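Local atomic coordinates of (R)-specific enoyl-CoA hydratase (PDB entry 1IQ6), a protein that catalyses the hydration of trans-2-enoyl-CoA of four to six carbon atoms to (3R)-3-hydroxyacyl-CoA, supplying monomers for polyhydroxyalkanoate synthesis. Residues L6-A20 / V90-L103. Residues are numbered along the deposited sequence; the frame is centred on the assembly and turned at random.
Sequences LEVGQKARLSKRFGA and VGDEVTAEVEVTAL
R17 lies across E93 where strand 11-17, an outermost strand of the antiparallel hot-dog sheet in this chain, runs beside strand 93-103. CB of R17 lies 4.1 Å from D92 O. R17 CG packs on E93 CB at 3.5 Å, and CD passes near G91 O. NE gives its hydrogen to a water that also bonds E93 OE1. CZ sits over CB of E93, which covers the centre of one guanidinium face. At the edge of the plane, R17 NH2 donates to G91 O at 2.9 Å, bent at 143°. The chain is straight from CG to NE, which carries the tip past E93 to the carbonyl oxygen of G91. NH2 also has a weak bond to Q119.

R13 and E97 meet differently. CG of R13 sits between the backbone N and the carbonyl carbon (chi1 65°), and a bend at chi3 turns the guanidinium beside the carboxylate of E97. The two groups stack with planes 10° apart. E97 OE1 lies above the plane, 3.3 Å from R13 NH1, so the salt bridge rests on charge alone. Between these pairs, S15 OG and T95 OG1 share a hydrogen bond of 3.1 Å.

A12, L14 and K16 are on the other face, each beside its partner V98, A96 or V94. Paired backbone bonds join them. L14 and A96 both pack on L65 of helix 55-68, the central helix the sheet wraps. K16 reaches E31 and L29 of the second subunit.

Ahead of strand 11-17, L6 meets L103 at the end of strand 93-103, with L6 CD2 tight against L103 CD2 at 3.4 Å.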
ATOM      1  N   LEU B   6      11.446 -22.652  -1.440  1.00 24.40           N
ATOM      2  CA  LEU B   6      10.497 -21.930  -0.610  1.00 23.75           C
ATOM      3  C   LEU B   6       9.632 -22.989   0.066  1.00 22.50           C
ATOM      4  O   LEU B   6       9.250 -23.977  -0.564  1.00 22.40           O
ATOM      5  CB  LEU B   6       9.633 -21.014  -1.479  1.00 25.10           C
ATOM      6  CG  LEU B   6       8.722 -20.028  -0.749  1.00 26.90           C
ATOM      7  CD1 LEU B   6       9.564 -19.083   0.087  1.00 26.04           C
ATOM      8  CD2 LEU B   6       7.899 -19.244  -1.761  1.00 28.83           C
ATOM      9  N   GLU B   7       9.335 -22.792   1.347  1.00 20.52           N
ATOM     10  CA  GLU B   7       8.530 -23.751   2.089  1.00 20.33           C
ATOM     11  C   GLU B   7       7.521 -23.087   3.014  1.00 18.61           C
ATOM     12  O   GLU B   7       7.768 -22.012   3.565  1.00 17.25           O
ATOM     13  CB  GLU B   7       9.426 -24.664   2.934  1.00 22.57           C
ATOM     14  CG  GLU B   7      10.409 -25.510   2.146  1.00 27.62           C
ATOM     15  CD  GLU B   7      11.233 -26.417   3.043  1.00 32.33           C
ATOM     16  OE1 GLU B   7      10.633 -27.226   3.782  1.00 35.09           O
ATOM     17  OE2 GLU B   7      12.479 -26.323   3.012  1.00 34.77           O
ATOM     18  N   VAL B   8       6.380 -23.743   3.177  1.00 18.13           N
ATOM     19  CA  VAL B   8       5.338 -23.251   4.062  1.00 17.55           C
ATOM     20  C   VAL B   8       5.944 -23.175   5.456  1.00 17.58           C
ATOM     21  O   VAL B   8       6.646 -24.091   5.889  1.00 18.16           O
ATOM     22  CB  VAL B   8       4.129 -24.216   4.078  1.00 18.14           C
ATOM     23  CG1 VAL B   8       3.152 -23.817   5.178  1.00 18.85           C
ATOM     24  CG2 VAL B   8       3.444 -24.196   2.723  1.00 18.93           C
ATOM     25  N   GLY B   9       5.685 -22.073   6.153  1.00 15.83           N
ATOM     26  CA  GLY B   9       6.220 -21.912   7.490  1.00 15.88           C
ATOM     27  C   GLY B   9       7.434 -21.006   7.563  1.00 14.83           C
ATOM     28  O   GLY B   9       7.794 -20.543   8.644  1.00 16.98           O
ATOM     29  N   GLN B  10       8.084 -20.764   6.426  1.00 15.10           N
ATOM     30  CA  GLN B  10       9.249 -19.886   6.417  1.00 14.20           C
ATOM     31  C   GLN B  10       8.763 -18.471   6.704  1.00 13.59           C
ATOM     32  O   GLN B  10       7.663 -18.086   6.297  1.00 14.13           O
ATOM     33  CB  GLN B  10       9.968 -19.944   5.069  1.00 14.01           C
ATOM     34  CG  GLN B  10      10.591 -21.308   4.783  1.00 16.89           C
ATOM     35  CD  GLN B  10      11.319 -21.359   3.458  1.00 17.82           C
ATOM     36  OE1 GLN B  10      10.957 -20.660   2.514  1.00 18.22           O
ATOM     37  NE2 GLN B  10      12.340 -22.209   3.374  1.00 21.71           N
ATOM     38  N   LYS B  11       9.577 -17.706   7.418  1.00 15.02           N
ATOM     39  CA  LYS B  11       9.194 -16.350   7.780  1.00 16.12           C
ATOM     40  C   LYS B  11      10.342 -15.359   7.704  1.00 13.97           C
ATOM     41  O   LYS B  11      11.511 -15.736   7.653  1.00 15.82           O
ATOM     42  CB  LYS B  11       8.599 -16.341   9.187  1.00 18.58           C
ATOM     43  CG  LYS B  11       9.501 -16.929  10.253  1.00 22.06           C
ATOM     44  CD  LYS B  11       8.792 -16.978  11.603  1.00 24.62           C
ATOM     45  CE  LYS B  11       9.653 -17.644  12.667  1.00 27.58           C
ATOM     46  NZ  LYS B  11      10.927 -16.916  12.918  1.00 30.68           N
ATOM     47  N   ALA B  12       9.989 -14.081   7.691  1.00 14.87           N
ATOM     48  CA  ALA B  12      10.969 -13.009   7.627  1.00 13.33           C
ATOM     49  C   ALA B  12      10.366 -11.789   8.291  1.00 12.67           C
ATOM     50  O   ALA B  12       9.145 -11.622   8.323  1.00 12.87           O
ATOM     51  CB  ALA B  12      11.318 -12.692   6.180  1.00 13.20           C
ATOM     52  N   ARG B  13      11.222 -10.927   8.818  1.00 13.48           N
ATOM     53  CA  ARG B  13      10.741  -9.726   9.474  1.00 12.65           C
ATOM     54  C   ARG B  13      11.771  -8.612   9.410  1.00 13.74           C
ATOM     55  O   ARG B  13      12.936  -8.837   9.092  1.00 14.65           O
ATOM     56  CB  ARG B  13      10.398 -10.012  10.942  1.00 14.95           C
ATOM     57  CG  ARG B  13      11.600 -10.395  11.801  1.00 16.42           C
ATOM     58  CD  ARG B  13      11.304 -10.248  13.293  1.00 18.81           C
ATOM     59  NE  ARG B  13      10.296 -11.186  13.778  1.00 19.91           N
ATOM     60  CZ  ARG B  13       9.905 -11.264  15.047  1.00 21.32           C
ATOM     61  NH1 ARG B  13       8.985 -12.149  15.407  1.00 22.99           N
ATOM     62  NH2 ARG B  13      10.430 -10.451  15.956  1.00 22.65           N
ATOM     63  N   LEU B  14      11.311  -7.400   9.687  1.00 12.93           N
ATOM     64  CA  LEU B  14      12.182  -6.236   9.725  1.00 14.19           C
ATOM     65  C   LEU B  14      11.493  -5.210  10.609  1.00 13.79           C
ATOM     66  O   LEU B  14      10.285  -5.281  10.836  1.00 14.34           O
ATOM     67  CB  LEU B  14      12.436  -5.667   8.318  1.00 15.87           C
ATOM     68  CG  LEU B  14      11.308  -5.077   7.462  1.00 16.51           C
ATOM     69  CD1 LEU B  14      10.822  -3.752   8.038  1.00 17.27           C
ATOM     70  CD2 LEU B  14      11.838  -4.857   6.052  1.00 18.06           C
ATOM     71  N   SER B  15      12.266  -4.272  11.136  1.00 14.73           N
ATOM     72  CA  SER B  15      11.706  -3.234  11.980  1.00 15.02           C
ATOM     73  C   SER B  15      12.104  -1.896  11.393  1.00 15.21           C
ATOM     74  O   SER B  15      13.144  -1.777  10.743  1.00 15.99           O
ATOM     75  CB  SER B  15      12.224  -3.356  13.415  1.00 15.95           C
ATOM     76  OG  SER B  15      11.765  -4.557  14.014  1.00 20.73           O
ATOM     77  N   LYS B  16      11.270  -0.892  11.620  1.00 13.65           N
ATOM     78  CA  LYS B  16      11.554   0.429  11.096  1.00 14.09           C
ATOM     79  C   LYS B  16      10.775   1.503  11.827  1.00 13.59           C
ATOM     80  O   LYS B  16       9.688   1.254  12.334  1.00 13.47           O
ATOM     81  CB  LYS B  16      11.210   0.481   9.608  1.00 15.44           C
ATOM     82  CG  LYS B  16      11.560   1.801   8.964  1.00 16.30           C
ATOM     83  CD  LYS B  16      11.488   1.723   7.455  1.00 14.49           C
ATOM     84  CE  LYS B  16      11.969   3.027   6.848  1.00 13.80           C
ATOM     85  NZ  LYS B  16      12.107   2.943   5.374  1.00 13.64           N
ATOM     86  N   ARG B  17      11.347   2.702  11.875  1.00 15.25           N
ATOM     87  CA  ARG B  17      10.707   3.841  12.511  1.00 15.56           C
ATOM     88  C   ARG B  17      10.348   4.860  11.439  1.00 15.87           C
ATOM     89  O   ARG B  17      11.219   5.327  10.704  1.00 19.38           O
ATOM     90  CB  ARG B  17      11.649   4.504  13.522  1.00 17.33           C
ATOM     91  CG  ARG B  17      11.810   3.769  14.832  1.00 20.28           C
ATOM     92  CD  ARG B  17      12.789   4.508  15.749  1.00 23.61           C
ATOM     93  NE  ARG B  17      13.008   3.784  16.998  1.00 26.38           N
ATOM     94  CZ  ARG B  17      12.185   3.813  18.041  1.00 26.82           C
ATOM     95  NH1 ARG B  17      12.471   3.110  19.128  1.00 28.15           N
ATOM     96  NH2 ARG B  17      11.089   4.559  18.009  1.00 27.66           N
ATOM     97  N   PHE B  18       9.068   5.190  11.332  1.00 15.10           N
ATOM     98  CA  PHE B  18       8.647   6.191  10.365  1.00 14.84           C
ATOM     99  C   PHE B  18       8.456   7.479  11.142  1.00 15.33           C
ATOM    100  O   PHE B  18       7.502   7.612  11.909  1.00 16.74           O
ATOM    101  CB  PHE B  18       7.333   5.801   9.688  1.00 14.69           C
ATOM    102  CG  PHE B  18       7.460   4.655   8.725  1.00 13.00           C
ATOM    103  CD1 PHE B  18       6.793   3.458   8.962  1.00 13.36           C
ATOM    104  CD2 PHE B  18       8.226   4.778   7.569  1.00 12.81           C
ATOM    105  CE1 PHE B  18       6.884   2.398   8.059  1.00 14.01           C
ATOM    106  CE2 PHE B  18       8.322   3.723   6.662  1.00 14.08           C
ATOM    107  CZ  PHE B  18       7.646   2.530   6.911  1.00 14.37           C
ATOM    108  N   GLY B  19       9.388   8.409  10.956  1.00 14.15           N
ATOM    109  CA  GLY B  19       9.318   9.686  11.640  1.00 15.17           C
ATOM    110  C   GLY B  19       8.679  10.727  10.747  1.00 14.84           C
ATOM    111  O   GLY B  19       8.207  10.415   9.654  1.00 14.73           O
ATOM    112  N   ALA B  20       8.683  11.975  11.204  1.00 15.92           N
ATOM    113  CA  ALA B  20       8.084  13.071  10.453  1.00 15.33           C
ATOM    114  C   ALA B  20       8.550  13.188   9.002  1.00 14.88           C
ATOM    115  O   ALA B  20       7.740  13.430   8.105  1.00 14.32           O
ATOM    116  CB  ALA B  20       8.342  14.390  11.182  1.00 17.45           C
ATOM    117  N   VAL B  90       3.654   8.600  14.855  1.00 14.60           N
ATOM    118  CA  VAL B  90       4.852   9.057  14.175  1.00 15.83           C
ATOM    119  C   VAL B  90       6.057   9.005  15.103  1.00 15.83           C
ATOM    120  O   VAL B  90       6.009   9.495  16.236  1.00 18.38           O
ATOM    121  CB  VAL B  90       4.674  10.498  13.635  1.00 15.34           C
ATOM    122  CG1 VAL B  90       5.924  10.934  12.881  1.00 16.52           C
ATOM    123  CG2 VAL B  90       3.462  10.560  12.721  1.00 16.38           C
ATOM    124  N   GLY B  91       7.133   8.399  14.616  1.00 16.30           N
ATOM    125  CA  GLY B  91       8.342   8.293  15.407  1.00 17.09           C
ATOM    126  C   GLY B  91       8.504   6.956  16.101  1.00 17.92           C
ATOM    127  O   GLY B  91       9.614   6.588  16.477  1.00 20.05           O
ATOM    128  N   ASP B  92       7.407   6.223  16.268  1.00 15.84           N
ATOM    129  CA  ASP B  92       7.473   4.924  16.927  1.00 16.79           C
ATOM    130  C   ASP B  92       7.933   3.845  15.961  1.00 15.50           C
ATOM    131  O   ASP B  92       7.767   3.966  14.749  1.00 17.48           O
ATOM    132  CB  ASP B  92       6.108   4.547  17.509  1.00 16.62           C
ATOM    133  CG  ASP B  92       5.755   5.354  18.744  1.00 17.52           C
ATOM    134  OD1 ASP B  92       4.616   5.223  19.237  1.00 19.28           O
ATOM    135  OD2 ASP B  92       6.620   6.116  19.227  1.00 18.92           O
ATOM    136  N   GLU B  93       8.529   2.795  16.510  1.00 15.46           N
ATOM    137  CA  GLU B  93       9.010   1.688  15.695  1.00 16.23           C
ATOM    138  C   GLU B  93       7.907   0.657  15.476  1.00 15.16           C
ATOM    139  O   GLU B  93       6.984   0.537  16.279  1.00 15.85           O
ATOM    140  CB  GLU B  93      10.210   1.026  16.384  1.00 18.18           C
ATOM    141  CG  GLU B  93      10.735  -0.225  15.699  1.00 22.53           C
ATOM    142  CD  GLU B  93      11.900  -0.849  16.447  1.00 25.50           C
ATOM    143  OE1 GLU B  93      13.060  -0.468  16.184  1.00 28.67           O
ATOM    144  OE2 GLU B  93      11.651  -1.715  17.311  1.00 28.40           O
ATOM    145  N   VAL B  94       7.993  -0.049  14.354  1.00 13.74           N
ATOM    146  CA  VAL B  94       7.054  -1.120  14.044  1.00 13.62           C
ATOM    147  C   VAL B  94       7.865  -2.305  13.546  1.00 13.83           C
ATOM    148  O   VAL B  94       9.033  -2.167  13.175  1.00 13.81           O
ATOM    149  CB  VAL B  94       6.047  -0.748  12.927  1.00 13.26           C
ATOM    150  CG1 VAL B  94       5.226   0.451  13.350  1.00 15.55           C
ATOM    151  CG2 VAL B  94       6.778  -0.493  11.616  1.00 14.46           C
ATOM    152  N   THR B  95       7.240  -3.474  13.552  1.00 12.48           N
ATOM    153  CA  THR B  95       7.885  -4.680  13.062  1.00 12.74           C
ATOM    154  C   THR B  95       6.956  -5.286  12.011  1.00 11.76           C
ATOM    155  O   THR B  95       5.771  -5.497  12.274  1.00 12.64           O
ATOM    156  CB  THR B  95       8.121  -5.698  14.199  1.00 13.84           C
ATOM    157  OG1 THR B  95       8.993  -5.121  15.183  1.00 17.02           O
ATOM    158  CG2 THR B  95       8.764  -6.972  13.654  1.00 13.56           C
ATOM    159  N   ALA B  96       7.491  -5.514  10.816  1.00 11.97           N
ATOM    160  CA  ALA B  96       6.725  -6.105   9.724  1.00 11.36           C
ATOM    161  C   ALA B  96       7.122  -7.575   9.689  1.00 11.54           C
ATOM    162  O   ALA B  96       8.305  -7.903   9.797  1.00 12.51           O
ATOM    163  CB  ALA B  96       7.069  -5.423   8.406  1.00 13.31           C
ATOM    164  N   GLU B  97       6.134  -8.454   9.547  1.00 10.43           N
ATOM    165  CA  GLU B  97       6.391  -9.894   9.532  1.00 10.97           C
ATOM    166  C   GLU B  97       5.607 -10.589   8.429  1.00 10.74           C
ATOM    167  O   GLU B  97       4.416 -10.329   8.255  1.00 12.18           O
ATOM    168  CB  GLU B  97       5.991 -10.510  10.884  1.00 11.45           C
ATOM    169  CG  GLU B  97       6.726  -9.913  12.081  1.00 14.77           C
ATOM    170  CD  GLU B  97       6.252 -10.446  13.428  1.00 17.40           C
ATOM    171  OE1 GLU B  97       6.710  -9.912  14.465  1.00 19.61           O
ATOM    172  OE2 GLU B  97       5.431 -11.391  13.463  1.00 17.63           O
ATOM    173  N   VAL B  98       6.280 -11.460   7.678  1.00 10.74           N
ATOM    174  CA  VAL B  98       5.618 -12.231   6.632  1.00 11.39           C
ATOM    175  C   VAL B  98       5.940 -13.700   6.863  1.00 12.12           C
ATOM    176  O   VAL B  98       6.998 -14.041   7.398  1.00 12.24           O
ATOM    177  CB  VAL B  98       6.066 -11.826   5.192  1.00 11.35           C
ATOM    178  CG1 VAL B  98       5.808 -10.334   4.964  1.00 11.90           C
ATOM    179  CG2 VAL B  98       7.527 -12.188   4.955  1.00 12.09           C
ATOM    180  N   GLU B  99       5.008 -14.565   6.488  1.00 12.27           N
ATOM    181  CA  GLU B  99       5.192 -16.001   6.642  1.00 13.08           C
ATOM    182  C   GLU B  99       4.479 -16.727   5.514  1.00 12.67           C
ATOM    183  O   GLU B  99       3.323 -16.432   5.215  1.00 12.96           O
ATOM    184  CB  GLU B  99       4.636 -16.482   7.985  1.00 13.70           C
ATOM    185  CG  GLU B  99       4.617 -18.003   8.104  1.00 14.75           C
ATOM    186  CD  GLU B  99       4.205 -18.502   9.476  1.00 18.20           C
ATOM    187  OE1 GLU B  99       4.089 -19.735   9.636  1.00 18.27           O
ATOM    188  OE2 GLU B  99       4.002 -17.678  10.393  1.00 19.15           O
ATOM    189  N   VAL B 100       5.172 -17.675   4.889  1.00 12.58           N
ATOM    190  CA  VAL B 100       4.573 -18.444   3.804  1.00 13.28           C
ATOM    191  C   VAL B 100       3.517 -19.382   4.378  1.00 13.09           C
ATOM    192  O   VAL B 100       3.803 -20.167   5.286  1.00 13.98           O
ATOM    193  CB  VAL B 100       5.626 -19.290   3.064  1.00 12.99           C
ATOM    194  CG1 VAL B 100       4.954 -20.089   1.959  1.00 13.37           C
ATOM    195  CG2 VAL B 100       6.714 -18.389   2.493  1.00 14.19           C
ATOM    196  N   THR B 101       2.297 -19.302   3.852  1.00 13.51           N
ATOM    197  CA  THR B 101       1.216 -20.159   4.334  1.00 14.38           C
ATOM    198  C   THR B 101       0.748 -21.163   3.290  1.00 16.43           C
ATOM    199  O   THR B 101       0.102 -22.154   3.625  1.00 16.96           O
ATOM    200  CB  THR B 101      -0.008 -19.332   4.787  1.00 15.65           C
ATOM    201  OG1 THR B 101      -0.508 -18.565   3.684  1.00 16.98           O
ATOM    202  CG2 THR B 101       0.375 -18.405   5.929  1.00 17.71           C
ATOM    203  N   ALA B 102       1.067 -20.909   2.027  1.00 15.12           N
ATOM    204  CA  ALA B 102       0.660 -21.820   0.961  1.00 16.17           C
ATOM    205  C   ALA B 102       1.494 -21.653  -0.300  1.00 16.86           C
ATOM    206  O   ALA B 102       1.908 -20.550  -0.647  1.00 17.31           O
ATOM    207  CB  ALA B 102      -0.816 -21.618   0.640  1.00 16.21           C
ATOM    208  N   LEU B 103       1.743 -22.768  -0.979  1.00 17.94           N
ATOM    209  CA  LEU B 103       2.509 -22.770  -2.218  1.00 19.17           C
ATOM    210  C   LEU B 103       1.734 -23.584  -3.245  1.00 20.66           C
ATOM    211  O   LEU B 103       1.638 -24.807  -3.129  1.00 22.89           O
ATOM    212  CB  LEU B 103       3.889 -23.397  -1.999  1.00 19.32           C
ATOM    213  CG  LEU B 103       4.872 -22.634  -1.109  1.00 20.97           C
ATOM    214  CD1 LEU B 103       6.120 -23.468  -0.887  1.00 22.43           C
ATOM    215  CD2 LEU B 103       5.221 -21.306  -1.760  1.00 20.30           C
TER
HETATM  216  O   HOH W   1       7.506 -14.002  14.405  1.00 35.57           O
HETATM  217  O   HOH W   2       7.266   2.991  12.221  1.00 23.96           O
HETATM  218  O   HOH W   3       9.239   5.781  20.574  1.00 35.30           O
HETATM  219  O   HOH W   4      14.951   2.119  16.461  1.00 46.01           O
HETATM  220  O   HOH W   5       6.411   5.265  12.932  1.00 43.49           O